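Local coordinates for squalene synthase HpnC (Alicyclobacillus acidocaldarius subsp. acidocaldarius, PDB 4HD1), which is a squalene/phytoene synthase family protein that probably joins two isoprenoid diphosphates head to head on the way to squalene, at residues Asn113-Gln117 and Asp130-Tyr134; Val143-Cys149 and Val234-Leu238; Ile200-Ala205 and Gly260-Phe264. One frame throughout, in Å; residues are numbered along the deposited sequence.

Contact 1: residues Asn113-Gln117 and Asp130-Tyr134; sequences NRRDQ and DYCRY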
loop_
_atom_site.group_PDB
_atom_site.type_symbol
_atom_site.label_atom_id
_atom_site.label_comp_id
_atom_site.label_asym_id
_atom_site.label_seq_id
_atom_site.Cartn_x
_atom_site.Cartn_y
_atom_site.Cartn_z
ATOM N N ASN A 113 -1.362 -10.564 -1.293
ATOM C CA ASN A 113 -0.336 -11.556 -1.003
ATOM C C ASN A 113 -0.468 -12.794 -1.912
ATOM O O ASN A 113 0.536 -13.304 -2.415
ATOM C CB ASN A 113 -0.394 -11.935 0.482
ATOM C CG ASN A 113 0.770 -12.804 0.919
ATOM O OD1 ASN A 113 0.910 -13.951 0.489
ATOM N ND2 ASN A 113 1.600 -12.266 1.803
ATOM N N ARG A 114 -1.699 -13.256 -2.135
ATOM C CA ARG A 114 -1.953 -14.375 -3.054
ATOM C C ARG A 114 -1.611 -14.003 -4.497
ATOM O O ARG A 114 -1.128 -14.848 -5.252
ATOM C CB ARG A 114 -3.405 -14.853 -2.982
ATOM C CG ARG A 114 -3.866 -15.292 -1.602
ATOM C CD ARG A 114 -5.267 -15.886 -1.650
ATOM N NE ARG A 114 -5.777 -16.198 -0.315
ATOM C CZ ARG A 114 -6.724 -15.502 0.316
ATOM N NH1 ARG A 114 -7.290 -14.444 -0.260
ATOM N NH2 ARG A 114 -7.111 -15.871 1.529
ATOM N N ARG A 115 -1.867 -12.747 -4.874
ATOM C CA ARG A 115 -1.537 -12.251 -6.216
ATOM C C ARG A 115 -0.028 -12.235 -6.425
ATOM O O ARG A 115 0.456 -12.591 -7.496
ATOM C CB ARG A 115 -2.101 -10.844 -6.463
ATOM C CG ARG A 115 -3.557 -10.661 -6.081
ATOM C CD ARG A 115 -4.504 -11.248 -7.104
ATOM N NE ARG A 115 -4.851 -10.244 -8.103
ATOM C CZ ARG A 115 -6.063 -10.103 -8.623
ATOM N NH1 ARG A 115 -7.055 -10.893 -8.236
ATOM N NH2 ARG A 115 -6.283 -9.163 -9.522
ATOM N N ASP A 116 0.703 -11.828 -5.389
ATOM C CA ASP A 116 2.163 -11.792 -5.429
ATOM C C ASP A 116 2.762 -13.198 -5.532
ATOM O O ASP A 116 3.821 -13.367 -6.128
ATOM C CB ASP A 116 2.709 -11.065 -4.198
ATOM C CG ASP A 116 3.793 -10.042 -4.538
ATOM O OD1 ASP A 116 3.689 -9.338 -5.570
ATOM O OD2 ASP A 116 4.749 -9.920 -3.746
ATOM N N GLN A 117 2.087 -14.198 -4.961
ATOM C CA GLN A 117 2.531 -15.595 -5.049
ATOM C C GLN A 117 2.517 -16.101 -6.485
ATOM O O GLN A 117 3.428 -16.816 -6.908
ATOM C CB GLN A 117 1.638 -16.517 -4.211
ATOM C CG GLN A 117 1.948 -16.550 -2.723
ATOM C CD GLN A 117 0.860 -17.246 -1.913
ATOM O OE1 GLN A 117 0.530 -18.409 -2.152
ATOM N NE2 GLN A 117 0.300 -16.530 -0.943
ATOM N N ASP A 130 -4.217 -3.598 -12.032
ATOM C CA ASP A 130 -5.099 -4.510 -11.306
ATOM C C ASP A 130 -4.487 -5.032 -9.999
ATOM O O ASP A 130 -5.186 -5.159 -8.992
ATOM C CB ASP A 130 -5.538 -5.671 -12.192
ATOM C CG ASP A 130 -6.903 -6.191 -11.816
ATOM O OD1 ASP A 130 -6.987 -7.328 -11.309
ATOM O OD2 ASP A 130 -7.891 -5.446 -12.005
ATOM N N TYR A 131 -3.188 -5.323 -10.022
ATOM C CA TYR A 131 -2.466 -5.706 -8.810
ATOM C C TYR A 131 -2.540 -4.592 -7.762
ATOM O O TYR A 131 -2.812 -4.856 -6.587
ATOM C CB TYR A 131 -1.008 -6.062 -9.127
ATOM C CG TYR A 131 -0.142 -6.301 -7.902
ATOM C CD1 TYR A 131 -0.479 -7.275 -6.960
ATOM C CD2 TYR A 131 1.023 -5.558 -7.696
ATOM C CE1 TYR A 131 0.310 -7.492 -5.839
ATOM C CE2 TYR A 131 1.826 -5.771 -6.581
ATOM C CZ TYR A 131 1.464 -6.735 -5.656
ATOM O OH TYR A 131 2.255 -6.953 -4.548
ATOM N N CYS A 132 -2.315 -3.354 -8.204
ATOM C CA CYS A 132 -2.387 -2.174 -7.335
ATOM C C CYS A 132 -3.723 -2.023 -6.613
ATOM O O CYS A 132 -3.762 -1.515 -5.492
ATOM C CB CYS A 132 -2.068 -0.906 -8.122
ATOM S SG CYS A 132 -0.344 -0.825 -8.641
ATOM N N ARG A 133 -4.806 -2.474 -7.250
ATOM C CA ARG A 133 -6.135 -2.464 -6.629
ATOM C C ARG A 133 -6.217 -3.337 -5.368
ATOM O O ARG A 133 -7.172 -3.225 -4.592
ATOM C CB ARG A 133 -7.211 -2.878 -7.634
ATOM C CG ARG A 133 -7.521 -1.813 -8.679
ATOM C CD ARG A 133 -8.440 -2.326 -9.780
ATOM N NE ARG A 133 -9.744 -2.737 -9.259
ATOM C CZ ARG A 133 -10.114 -3.998 -9.042
ATOM N NH1 ARG A 133 -9.283 -5.000 -9.311
ATOM N NH2 ARG A 133 -11.321 -4.258 -8.559
ATOM N N TYR A 134 -5.215 -4.194 -5.167
ATOM C CA TYR A 134 -5.183 -5.098 -4.015
ATOM C C TYR A 134 -4.064 -4.745 -3.054
ATOM O O TYR A 134 -4.232 -4.855 -1.843
ATOM C CB TYR A 134 -5.075 -6.570 -4.461
ATOM C CG TYR A 134 -6.286 -7.022 -5.244
ATOM C CD1 TYR A 134 -7.370 -7.631 -4.606
ATOM C CD2 TYR A 134 -6.369 -6.804 -6.621
ATOM C CE1 TYR A 134 -8.495 -8.019 -5.319
ATOM C CE2 TYR A 134 -7.486 -7.189 -7.342
ATOM C CZ TYR A 134 -8.542 -7.797 -6.690
ATOM O OH TYR A 134 -9.644 -8.179 -7.412
#

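Contact 2: residues Val143-Cys149 and Val234-Leu238; sequences VLGIFGC and VPPRL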
loop_
_atom_site.group_PDB
_atom_site.type_symbol
_atom_site.label_atom_id
_atom_site.label_comp_id
_atom_site.label_asym_id
_atom_site.label_seq_id
_atom_site.Cartn_x
_atom_site.Cartn_y
_atom_site.Cartn_z
ATOM N N VAL A 143 -7.699 4.545 5.307
ATOM C CA VAL A 143 -7.321 5.858 5.829
ATOM C C VAL A 143 -8.486 6.856 5.718
ATOM O O VAL A 143 -8.794 7.563 6.687
ATOM C CB VAL A 143 -6.022 6.391 5.163
ATOM C CG1 VAL A 143 -5.838 7.889 5.410
ATOM C CG2 VAL A 143 -4.811 5.606 5.669
ATOM N N LEU A 144 -9.146 6.893 4.557
ATOM C CA LEU A 144 -10.347 7.720 4.389
ATOM C C LEU A 144 -11.403 7.308 5.405
ATOM O O LEU A 144 -12.043 8.162 6.027
ATOM C CB LEU A 144 -10.922 7.604 2.972
ATOM C CG LEU A 144 -10.147 8.235 1.814
ATOM C CD1 LEU A 144 -10.822 7.887 0.493
ATOM C CD2 LEU A 144 -10.041 9.746 1.997
ATOM N N GLY A 145 -11.561 5.994 5.572
ATOM C CA GLY A 145 -12.504 5.420 6.529
ATOM C C GLY A 145 -12.263 5.902 7.946
ATOM O O GLY A 145 -13.215 6.257 8.659
ATOM N N ILE A 146 -10.991 5.933 8.351
ATOM C CA ILE A 146 -10.619 6.379 9.701
ATOM C C ILE A 146 -11.027 7.838 9.924
ATOM O O ILE A 146 -11.508 8.186 10.998
ATOM C CB ILE A 146 -9.116 6.143 10.002
ATOM C CG1 ILE A 146 -8.822 4.633 10.068
ATOM C CG2 ILE A 146 -8.707 6.817 11.310
ATOM C CD1 ILE A 146 -7.350 4.273 10.155
ATOM N N PHE A 147 -10.876 8.662 8.889
ATOM C CA PHE A 147 -11.220 10.087 8.941
ATOM C C PHE A 147 -12.687 10.428 8.635
ATOM O O PHE A 147 -13.041 11.602 8.604
ATOM C CB PHE A 147 -10.323 10.870 7.974
ATOM C CG PHE A 147 -8.982 11.231 8.542
ATOM C CD1 PHE A 147 -8.806 12.434 9.231
ATOM C CD2 PHE A 147 -7.889 10.375 8.393
ATOM C CE1 PHE A 147 -7.568 12.779 9.760
ATOM C CE2 PHE A 147 -6.647 10.720 8.915
ATOM C CZ PHE A 147 -6.489 11.922 9.604
ATOM N N GLY A 148 -13.529 9.421 8.403
ATOM C CA GLY A 148 -14.930 9.645 8.012
ATOM C C GLY A 148 -15.106 10.219 6.609
ATOM O O GLY A 148 -16.013 11.025 6.364
ATOM N N CYS A 149 -14.248 9.798 5.684
ATOM C CA CYS A 149 -14.254 10.340 4.327
ATOM C C CYS A 149 -14.433 9.287 3.241
ATOM O O CYS A 149 -14.117 9.540 2.080
ATOM C CB CYS A 149 -12.963 11.122 4.066
ATOM S SG CYS A 149 -12.820 12.620 5.057
ATOM N N VAL A 234 -11.223 16.780 2.153
ATOM C CA VAL A 234 -11.010 16.085 3.427
ATOM C C VAL A 234 -10.602 17.070 4.527
ATOM O O VAL A 234 -10.216 18.197 4.211
ATOM C CB VAL A 234 -9.962 14.951 3.285
ATOM C CG1 VAL A 234 -10.452 13.896 2.306
ATOM C CG2 VAL A 234 -8.606 15.496 2.844
ATOM N N PRO A 235 -10.688 16.660 5.816
ATOM C CA PRO A 235 -10.197 17.541 6.888
ATOM C C PRO A 235 -8.733 17.948 6.640
ATOM O O PRO A 235 -7.973 17.152 6.077
ATOM C CB PRO A 235 -10.320 16.668 8.142
ATOM C CG PRO A 235 -11.418 15.706 7.826
ATOM C CD PRO A 235 -11.270 15.416 6.358
ATOM N N PRO A 236 -8.347 19.183 7.026
ATOM C CA PRO A 236 -6.988 19.694 6.730
ATOM C C PRO A 236 -5.831 18.795 7.217
ATOM O O PRO A 236 -4.791 18.713 6.558
ATOM C CB PRO A 236 -6.944 21.073 7.420
ATOM C CG PRO A 236 -8.322 21.365 7.914
ATOM C CD PRO A 236 -9.236 20.215 7.601
ATOM N N ARG A 237 -6.017 18.120 8.348
ATOM C CA ARG A 237 -5.024 17.163 8.834
ATOM C C ARG A 237 -4.801 16.018 7.835
ATOM O O ARG A 237 -3.657 15.692 7.512
ATOM C CB ARG A 237 -5.421 16.617 10.202
ATOM C CG ARG A 237 -5.417 17.649 11.317
ATOM C CD ARG A 237 -4.102 17.613 12.061
ATOM N NE ARG A 237 -4.290 17.777 13.502
ATOM C CZ ARG A 237 -3.530 17.205 14.430
ATOM N NH1 ARG A 237 -2.529 16.404 14.077
ATOM N NH2 ARG A 237 -3.783 17.422 15.715
ATOM N N LEU A 238 -5.883 15.419 7.337
ATOM C CA LEU A 238 -5.754 14.399 6.295
ATOM C C LEU A 238 -5.218 15.000 4.986
ATOM O O LEU A 238 -4.418 14.361 4.290
ATOM C CB LEU A 238 -7.076 13.646 6.065
ATOM C CG LEU A 238 -7.099 12.561 4.968
ATOM C CD1 LEU A 238 -5.971 11.551 5.125
ATOM C CD2 LEU A 238 -8.442 11.850 4.937
#

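Contact 3: residues Ile200-Ala205 and Gly260-Phe264; sequences IRARRA and GYNPF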
loop_
_atom_site.group_PDB
_atom_site.type_symbol
_atom_site.label_atom_id
_atom_site.label_comp_id
_atom_site.label_asym_id
_atom_site.label_seq_id
_atom_site.Cartn_x
_atom_site.Cartn_y
_atom_site.Cartn_z
ATOM N N ILE A 200 15.867 -6.143 -18.953
ATOM C CA ILE A 200 15.728 -5.898 -17.518
ATOM C C ILE A 200 16.555 -6.910 -16.725
ATOM O O ILE A 200 17.260 -6.543 -15.780
ATOM C CB ILE A 200 14.238 -5.937 -17.068
ATOM C CG1 ILE A 200 13.384 -4.908 -17.835
ATOM C CG2 ILE A 200 14.103 -5.763 -15.558
ATOM C CD1 ILE A 200 13.802 -3.455 -17.668
ATOM N N ARG A 201 16.469 -8.179 -17.121
ATOM C CA ARG A 201 17.235 -9.250 -16.483
ATOM C C ARG A 201 18.745 -9.012 -16.632
ATOM O O ARG A 201 19.505 -9.180 -15.673
ATOM C CB ARG A 201 16.822 -10.632 -17.038
ATOM C CG ARG A 201 15.367 -11.008 -16.734
ATOM C CD ARG A 201 15.016 -12.412 -17.231
ATOM N NE ARG A 201 13.625 -12.761 -16.900
ATOM C CZ ARG A 201 12.608 -12.782 -17.770
ATOM N NH1 ARG A 201 12.816 -12.501 -19.058
ATOM N NH2 ARG A 201 11.383 -13.107 -17.350
ATOM N N ALA A 202 19.162 -8.595 -17.830
ATOM C CA ALA A 202 20.568 -8.277 -18.109
ATOM C C ALA A 202 20.922 -6.832 -17.730
ATOM O O ALA A 202 21.942 -6.297 -18.173
ATOM C CB ALA A 202 20.890 -8.543 -19.576
ATOM N N ARG A 203 20.067 -6.213 -16.913
ATOM C CA ARG A 203 20.289 -4.868 -16.355
ATOM C C ARG A 203 20.796 -3.842 -17.379
ATOM O O ARG A 203 21.635 -2.974 -17.051
ATOM C CB ARG A 203 21.212 -4.941 -15.124
ATOM C CG ARG A 203 20.680 -5.868 -14.026
ATOM C CD ARG A 203 21.659 -6.073 -12.876
ATOM N NE ARG A 203 21.662 -4.951 -11.938
ATOM C CZ ARG A 203 22.633 -4.048 -11.848
ATOM N NH1 ARG A 203 23.699 -4.126 -12.636
ATOM N NH2 ARG A 203 22.545 -3.068 -10.964
ATOM N N ARG A 204 20.281 -3.963 -18.620
ATOM C CA ARG A 204 20.670 -3.088 -19.719
ATOM C C ARG A 204 19.670 -1.958 -19.867
ATOM O O ARG A 204 18.492 -2.197 -20.143
ATOM C CB ARG A 204 20.734 -3.861 -21.032
ATOM C CG ARG A 204 21.968 -4.721 -21.221
ATOM C CD ARG A 204 21.995 -5.272 -22.639
ATOM N NE ARG A 204 20.816 -6.089 -22.924
ATOM C CZ ARG A 204 20.826 -7.414 -23.039
ATOM N NH1 ARG A 204 21.961 -8.090 -22.909
ATOM N NH2 ARG A 204 19.698 -8.066 -23.295
ATOM N N ALA A 205 20.144 -0.729 -19.694
ATOM C CA ALA A 205 19.300 0.443 -19.864
ATOM C C ALA A 205 19.353 0.927 -21.306
ATOM O O ALA A 205 19.903 1.991 -21.598
ATOM C CB ALA A 205 19.715 1.546 -18.906
ATOM N N GLY A 260 17.854 9.907 -16.119
ATOM C CA GLY A 260 17.615 9.513 -17.504
ATOM C C GLY A 260 16.833 8.221 -17.634
ATOM O O GLY A 260 17.028 7.470 -18.589
ATOM N N TYR A 261 15.956 7.963 -16.663
ATOM C CA TYR A 261 15.097 6.776 -16.650
ATOM C C TYR A 261 15.909 5.474 -16.622
ATOM O O TYR A 261 15.563 4.478 -17.272
ATOM C CB TYR A 261 14.085 6.825 -17.808
ATOM C CG TYR A 261 13.304 8.121 -17.842
ATOM C CD1 TYR A 261 13.716 9.186 -18.642
ATOM C CD2 TYR A 261 12.172 8.294 -17.050
ATOM C CE1 TYR A 261 13.015 10.380 -18.665
ATOM C CE2 TYR A 261 11.461 9.484 -17.067
ATOM C CZ TYR A 261 11.886 10.523 -17.875
ATOM O OH TYR A 261 11.184 11.706 -17.892
ATOM N N ASN A 262 16.990 5.504 -15.847
ATOM C CA ASN A 262 17.898 4.378 -15.716
ATOM C C ASN A 262 17.898 3.802 -14.295
ATOM O O ASN A 262 18.450 4.418 -13.379
ATOM C CB ASN A 262 19.319 4.800 -16.128
ATOM C CG ASN A 262 20.359 3.720 -15.867
ATOM O OD1 ASN A 262 20.281 2.621 -16.412
ATOM N ND2 ASN A 262 21.341 4.034 -15.032
ATOM N N PRO A 263 17.270 2.624 -14.100
ATOM C CA PRO A 263 17.496 1.901 -12.848
ATOM C C PRO A 263 18.884 1.252 -12.901
ATOM O O PRO A 263 19.686 1.601 -13.769
ATOM C CB PRO A 263 16.389 0.846 -12.857
ATOM C CG PRO A 263 16.147 0.577 -14.307
ATOM C CD PRO A 263 16.347 1.900 -14.999
ATOM N N PHE A 264 19.169 0.324 -11.991
ATOM C CA PHE A 264 20.444 -0.423 -11.987
ATOM C C PHE A 264 21.618 0.381 -11.414
ATOM O O PHE A 264 21.896 1.501 -11.844
ATOM C CB PHE A 264 20.809 -0.985 -13.382
ATOM C CG PHE A 264 19.638 -1.584 -14.140
ATOM C CD1 PHE A 264 18.857 -2.597 -13.580
ATOM C CD2 PHE A 264 19.329 -1.145 -15.430
ATOM C CE1 PHE A 264 17.782 -3.142 -14.283
ATOM C CE2 PHE A 264 18.260 -1.692 -16.141
ATOM C CZ PHE A 264 17.483 -2.687 -15.563
#

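Contact 1: residues Asn113-Gln117 and Asp130-Tyr134
Asp130 meets Arg115 at the edge of its guanidinium group: OD1 lies 2.7 Å from Arg115 NH2, a salt bridge in which the guanidinium and carboxylate planes are turned 27° apart. The other carboxylate oxygen, OD2, pairs with Arg133 NH1 one turn further along the same helix, making a three-residue charge network in which one acid links two arginines.

Tyr131 carries its ring across toward helix 104-118, with CG anti to the backbone N (chi1 173°). The ring edge at CD1 rests 4.0 Å from Arg115 CB, and the hydroxyl OH comes within 3.0 Å of Asp116 OD1, the carboxylate lying almost parallel to the ring plane. That same OD1 is hydrogen-bonded to Tyr184 OH.

Tyr134 ends the segment with its ring against one face of the Arg115 guanidinium. The Arg115 chain bends at chi2 (-78°) and again at chi3, which brings its guanidinium, tilted, over the CE2 side of the ring in an off-centre cation-pi contact, CZ standing 4.0 Å from the Tyr134 ring centroid. The closest approach is Arg115 NH2 to Tyr134 CE2, 3.2 Å.

The axes of 113-117 and 130-134 come within 10.0 Å, roughly antiparallel. Behind 113-117, Asn113, Arg114 and Gln117 pack on helix 65-81, while Tyr131 and Cys132 lean on helix 152-172.

Contact 2: residues Val143-Cys149 and Val234-Leu238
Phe147 and Leu238 face each other where helix 137-146 ends and helix 236-257 begins, their CA atoms 7.4 Å apart, with Cys149 and Val234 closer still at 6.7 Å. No hydrogen bond crosses, and the side chains do the work. Leu238 lays its CB squarely over the Phe147 ring, 3.7 Å from the centroid and 7° off the normal, a CH-pi contact. A trans chi1 (179°) turns Leu238 CG away from the backbone N, and its two methyls spread: CD1 reaches Val143 CG1 at 3.7 Å, while CD2 tucks against Phe147 CG and approaches Leu144 CD2 at 4.0 Å. Cys149 adds its sulfur, SG 3.5 Å from Pro235 CD and also against Val234 CG1. Arg237 is at the margin, bringing only its CB near the ring before its chain turns away to bond the carbonyl of Phe35. Phe44 and Leu40 add to the apolar packing around Phe147. The first helix closes in a Schellman motif, with Gly148 at positive phi and Cys149 N bonded to Leu144 O, whereas Pro235 is the N-cap residue of the second. This is apolar packing between one helix's C-terminus and another's N-terminus, within the all-helical fold of the squalene/phytoene synthase family.

Contact 3: residues Ile200-Ala205 and Gly260-Phe264
Phe264 lies against the turn that ends helix 197-201, a Schellman motif with Arg203 at positive phi as its C-prime residue. Phe264 CB starts the contact against one face of the Arg203 guanidinium, 3.6 Å from NH2. CG is set anti to the carbonyl carbon (chi1 -42°), and from it the ring runs back along the arginine in the opposite direction to the Arg203 side chain. On one side of the ring, CD1 meets Arg203 CB at 3.7 Å and then CG. On the other, CD2 nears Arg203 O at 3.4 Å, and CE2 follows along the carbonyl carbon. CE1 faces Arg203 CA and Ile200 O, and CZ lies over Arg203 CA and near Ile200 O, with Ile200 CD1 further off at 4.3 Å. Pro263 CG covers the centre of the face turned away from Arg203. The ring plane and that of the guanidinium stand 66° apart, so the two do not stack. Arg203 NH2 has its ionic partner in Asp175 of helix 174-179, which also touches Phe264 and so joins both sides of this surface contact. Arg203 CA sits 3.6 Å from the ring centroid, 8° off the normal, a CH-pi contact made by a backbone carbon.

How the contacts relate
Contact 1 closes before the others open along the chain, whereas contacts 2 and 3 cross in sequence, their segments alternating. The first two are tied by succession: helix 125-135 of contact 1 is followed directly by helix 137-146 of contact 2, yet their centres lie about 25 Å apart on opposite sides of the chain's centre. Helix 236-257 links the other pair, with 234-238 at its start and 260-264 just after its end, which puts the centres of contacts 2 and 3 about 39 Å apart. Contact 3 lies about 24 Å from contact 1, centre to centre. None touches another; they pin different places in the all-helical chain.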